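Long-range contact in charybdin (Charybdis maritima, PDB 2B7U), which belongs to the ribosome-inactivating protein family, which it represents in the plant Charybdis maritima: residues 35-49 and 237-250. Residues are numbered along the deposited sequence; the frame is centred on the assembly and turned at random.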
# COMPACT_ATOMS: atom_id res chain seq x y z
N LEU A 35 7.19 -7.93 5.73
CA LEU A 35 7.84 -6.92 4.90
C LEU A 35 9.10 -6.34 5.51
O LEU A 35 9.94 -5.74 4.80
CB LEU A 35 6.86 -5.78 4.61
CG LEU A 35 5.65 -6.09 3.72
CD1 LEU A 35 4.52 -5.05 3.85
CD2 LEU A 35 6.07 -6.24 2.25
N ALA A 36 9.21 -6.43 6.83
CA ALA A 36 10.28 -5.76 7.55
C ALA A 36 11.67 -6.22 7.16
O ALA A 36 11.89 -7.42 6.93
CB ALA A 36 10.12 -5.99 9.03
N THR A 37 12.60 -5.28 7.14
CA THR A 37 14.03 -5.64 7.14
C THR A 37 14.67 -5.41 8.49
O THR A 37 15.46 -6.21 8.94
CB THR A 37 14.86 -4.86 6.09
OG1 THR A 37 15.04 -3.49 6.51
CG2 THR A 37 14.22 -4.97 4.79
N TRP A 38 14.33 -4.29 9.12
CA TRP A 38 14.80 -3.93 10.44
C TRP A 38 13.72 -3.10 11.08
O TRP A 38 12.65 -2.96 10.50
CB TRP A 38 16.08 -3.14 10.41
CG TRP A 38 16.01 -1.78 9.67
CD1 TRP A 38 15.86 -1.61 8.33
CD2 TRP A 38 16.16 -0.45 10.23
NE1 TRP A 38 15.87 -0.27 8.01
CE2 TRP A 38 16.05 0.47 9.16
CE3 TRP A 38 16.34 0.06 11.53
CZ2 TRP A 38 16.15 1.87 9.36
CZ3 TRP A 38 16.40 1.44 11.72
CH2 TRP A 38 16.35 2.32 10.63
N TYR A 39 13.98 -2.67 12.33
CA TYR A 39 12.95 -2.05 13.15
C TYR A 39 13.46 -0.78 13.81
O TYR A 39 14.60 -0.70 14.26
CB TYR A 39 12.43 -3.03 14.22
CG TYR A 39 11.63 -4.15 13.65
CD1 TYR A 39 12.26 -5.31 13.17
CD2 TYR A 39 10.25 -4.09 13.63
CE1 TYR A 39 11.51 -6.36 12.64
CE2 TYR A 39 9.49 -5.14 13.10
CZ TYR A 39 10.13 -6.27 12.60
OH TYR A 39 9.37 -7.29 12.09
N LEU A 40 12.58 0.21 13.89
CA LEU A 40 12.83 1.43 14.56
C LEU A 40 11.76 1.64 15.65
O LEU A 40 10.61 1.82 15.32
CB LEU A 40 12.79 2.58 13.55
CG LEU A 40 12.98 3.93 14.22
CD1 LEU A 40 14.27 4.01 14.96
CD2 LEU A 40 12.87 5.11 13.23
N HIS A 41 12.11 1.55 16.91
CA HIS A 41 11.15 1.70 18.01
C HIS A 41 9.93 0.81 17.83
O HIS A 41 8.79 1.23 18.06
CB HIS A 41 10.76 3.16 18.20
CG HIS A 41 11.93 4.03 18.46
ND1 HIS A 41 12.18 5.21 17.79
CD2 HIS A 41 13.00 3.81 19.26
CE1 HIS A 41 13.33 5.71 18.22
NE2 HIS A 41 13.85 4.88 19.10
N GLY A 42 10.19 -0.41 17.40
CA GLY A 42 9.18 -1.44 17.21
C GLY A 42 8.43 -1.41 15.90
O GLY A 42 7.60 -2.29 15.65
N VAL A 43 8.71 -0.41 15.07
CA VAL A 43 8.03 -0.27 13.79
C VAL A 43 8.93 -0.76 12.64
O VAL A 43 10.10 -0.34 12.53
CB VAL A 43 7.48 1.15 13.56
CG1 VAL A 43 8.47 2.17 13.90
CG2 VAL A 43 6.90 1.33 12.14
N PRO A 44 8.40 -1.63 11.79
CA PRO A 44 9.22 -2.18 10.74
C PRO A 44 9.62 -1.12 9.70
O PRO A 44 8.84 -0.21 9.41
CB PRO A 44 8.31 -3.24 10.10
CG PRO A 44 6.94 -2.91 10.54
CD PRO A 44 7.04 -2.19 11.82
N VAL A 45 10.82 -1.30 9.17
CA VAL A 45 11.40 -0.47 8.11
C VAL A 45 11.59 -1.36 6.86
O VAL A 45 12.13 -2.45 6.93
CB VAL A 45 12.72 0.15 8.55
CG1 VAL A 45 13.27 1.08 7.48
CG2 VAL A 45 12.52 0.92 9.88
N LEU A 46 11.15 -0.86 5.72
CA LEU A 46 11.21 -1.59 4.45
C LEU A 46 12.64 -1.61 3.92
O LEU A 46 13.48 -0.75 4.27
CB LEU A 46 10.31 -0.92 3.43
CG LEU A 46 8.82 -1.03 3.78
CD1 LEU A 46 7.99 -0.10 2.93
CD2 LEU A 46 8.30 -2.43 3.67
N PRO A 47 12.92 -2.58 3.04
CA PRO A 47 14.24 -2.59 2.41
C PRO A 47 14.52 -1.35 1.60
O PRO A 47 13.59 -0.72 1.14
CB PRO A 47 14.20 -3.80 1.48
CG PRO A 47 12.85 -4.35 1.52
CD PRO A 47 12.04 -3.65 2.57
N LEU A 48 15.79 -0.99 1.53
CA LEU A 48 16.38 -0.07 0.54
C LEU A 48 17.86 0.25 0.81
O LEU A 48 18.30 1.41 0.99
CB LEU A 48 15.55 1.15 0.18
CG LEU A 48 14.55 0.97 -0.95
CD1 LEU A 48 14.44 2.13 -1.89
CD2 LEU A 48 14.85 -0.33 -1.74
N TYR A 49 18.59 -0.86 0.80
CA TYR A 49 20.03 -0.93 0.57
C TYR A 49 20.19 -1.36 -0.90
O TYR A 49 20.99 -0.78 -1.66
CB TYR A 49 20.69 -1.95 1.53
CG TYR A 49 19.77 -3.10 1.94
CD1 TYR A 49 18.79 -2.92 2.93
CD2 TYR A 49 19.87 -4.35 1.34
CE1 TYR A 49 17.94 -3.95 3.30
CE2 TYR A 49 19.02 -5.40 1.70
CZ TYR A 49 18.06 -5.19 2.69
OH TYR A 49 17.23 -6.24 3.05
N LEU A 237 6.06 8.89 14.27
CA LEU A 237 6.26 7.46 14.03
C LEU A 237 5.06 6.61 14.52
O LEU A 237 4.75 5.57 13.94
CB LEU A 237 7.57 6.98 14.68
CG LEU A 237 7.92 5.50 14.48
CD1 LEU A 237 7.98 5.12 12.99
CD2 LEU A 237 9.23 5.18 15.21
N ASN A 238 4.39 7.08 15.57
CA ASN A 238 3.22 6.39 16.14
C ASN A 238 2.10 6.23 15.12
O ASN A 238 1.27 5.30 15.24
CB ASN A 238 2.69 7.16 17.34
CG ASN A 238 3.53 6.98 18.61
OD1 ASN A 238 3.37 7.76 19.56
ND2 ASN A 238 4.42 5.97 18.65
N PHE A 239 2.05 7.10 14.11
CA PHE A 239 1.05 6.98 13.04
C PHE A 239 1.37 5.89 12.02
O PHE A 239 0.46 5.40 11.34
CB PHE A 239 0.90 8.30 12.28
CG PHE A 239 0.22 9.38 13.07
CD1 PHE A 239 0.94 10.13 13.98
CD2 PHE A 239 -1.15 9.61 12.93
CE1 PHE A 239 0.32 11.14 14.74
CE2 PHE A 239 -1.77 10.62 13.67
CZ PHE A 239 -1.02 11.38 14.58
N LEU A 240 2.65 5.53 11.87
CA LEU A 240 3.04 4.63 10.80
C LEU A 240 3.07 3.17 11.23
O LEU A 240 3.52 2.83 12.31
CB LEU A 240 4.43 4.99 10.23
CG LEU A 240 4.41 6.11 9.19
CD1 LEU A 240 4.01 7.44 9.79
CD2 LEU A 240 5.73 6.27 8.42
N GLY A 241 2.53 2.33 10.39
CA GLY A 241 2.64 0.89 10.55
C GLY A 241 3.92 0.29 10.03
O GLY A 241 4.35 -0.79 10.46
N ILE A 242 4.50 0.95 9.03
CA ILE A 242 5.75 0.54 8.40
C ILE A 242 6.34 1.78 7.72
O ILE A 242 5.61 2.70 7.34
CB ILE A 242 5.52 -0.70 7.45
CG1 ILE A 242 6.86 -1.35 7.07
CG2 ILE A 242 4.72 -0.30 6.24
CD1 ILE A 242 6.72 -2.78 6.71
N VAL A 243 7.66 1.83 7.65
CA VAL A 243 8.41 3.02 7.23
C VAL A 243 9.17 2.79 5.92
O VAL A 243 9.90 1.82 5.82
CB VAL A 243 9.40 3.43 8.34
CG1 VAL A 243 10.11 4.68 7.95
CG2 VAL A 243 8.68 3.57 9.69
N GLU A 244 9.02 3.68 4.94
CA GLU A 244 9.81 3.60 3.71
C GLU A 244 11.26 3.98 3.98
O GLU A 244 11.51 4.81 4.84
CB GLU A 244 9.24 4.56 2.66
CG GLU A 244 9.67 4.21 1.29
CD GLU A 244 9.25 5.20 0.26
OE1 GLU A 244 9.48 6.39 0.45
OE2 GLU A 244 8.74 4.76 -0.81
N GLN A 245 12.21 3.41 3.24
CA GLN A 245 13.65 3.68 3.47
C GLN A 245 14.31 4.22 2.21
O GLN A 245 14.84 3.46 1.41
CB GLN A 245 14.38 2.42 3.95
CG GLN A 245 15.79 2.72 4.39
CD GLN A 245 16.57 1.53 4.90
OE1 GLN A 245 17.64 1.73 5.48
NE2 GLN A 245 16.05 0.29 4.70
N HIS A 246 14.27 5.53 2.03
CA HIS A 246 14.93 6.19 0.91
C HIS A 246 16.47 6.18 1.11
O HIS A 246 16.96 6.38 2.22
CB HIS A 246 14.40 7.62 0.78
CG HIS A 246 14.84 8.31 -0.46
ND1 HIS A 246 14.01 8.51 -1.55
CD2 HIS A 246 16.04 8.83 -0.81
CE1 HIS A 246 14.68 9.12 -2.50
NE2 HIS A 246 15.91 9.33 -2.08
N PRO A 247 17.25 5.91 0.05
CA PRO A 247 18.72 5.93 0.15
C PRO A 247 19.35 7.19 0.75
O PRO A 247 20.40 7.12 1.36
CB PRO A 247 19.19 5.77 -1.29
CG PRO A 247 18.10 5.04 -1.94
CD PRO A 247 16.82 5.51 -1.31
N ASP A 248 18.73 8.35 0.53
CA ASP A 248 19.21 9.59 1.15
C ASP A 248 19.28 9.51 2.68
O ASP A 248 20.04 10.25 3.29
CB ASP A 248 18.35 10.79 0.77
CG ASP A 248 18.49 11.20 -0.70
OD1 ASP A 248 17.73 12.13 -1.10
OD2 ASP A 248 19.32 10.64 -1.46
N THR A 249 18.51 8.63 3.30
CA THR A 249 18.54 8.49 4.76
C THR A 249 19.85 7.86 5.26
O THR A 249 20.15 7.95 6.49
CB THR A 249 17.33 7.70 5.28
OG1 THR A 249 17.38 6.37 4.76
CG2 THR A 249 16.03 8.36 4.88
N ARG A 250 20.61 7.27 4.34
CA ARG A 250 21.88 6.60 4.65
C ARG A 250 23.07 7.45 4.20
O ARG A 250 24.22 7.00 4.35
CB ARG A 250 21.94 5.24 3.95
CG ARG A 250 20.61 4.57 3.74
CD ARG A 250 20.42 3.37 4.58
NE ARG A 250 21.36 2.34 4.18
CZ ARG A 250 21.24 1.04 4.43
NH1 ARG A 250 20.20 0.54 5.05
NH2 ARG A 250 22.20 0.24 4.02
O HOH W 1 17.61 -1.96 5.54
O HOH W 2 11.92 1.51 1.28
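Gln245 reaches from the C-terminal segment 237-250 to the backbone of 35-49, where its NE2 donates to Leu46 O at 2.8 Å, in the carbonyl plane. An extended chain, with CG anti to the backbone N (chi1 -171°), carries the amide past Val45 CG1 to the edge of the Trp38 indole, the two planes 54° apart. NE2 stands 3.4 Å from Trp38 NE1, but both are donors and no bond forms; the second NE2 proton goes to a water that also touches Thr37 OG1. At the oxygen end of the amide, Arg250 NH1 donates to Gln245 OE1 (2.9 Å) from above the carbonyl plane.

The backbones meet in a single bridge between Val45 and Val243: Val243 N bonds to Pro44 O, and Leu46 N gives Val243 O an almost straight bond of 3.0 Å. This one parallel bridge ties the edge of the 38-45 beta hairpin to the loop following helix 233-237. Ile242 crosses Pro44 and Leu46 at about right angles, its CD1 pressed to 3.4 Å from Leu46 CD2 and lying against Leu35 CB. Farther along, Leu237 CD2 sits at the edge of the His41 ring.

The chemistry thus divides: apolar branches close the contact around Ile242, while the buried amide of Gln245, with both ends engaged, is fixed in its rotation.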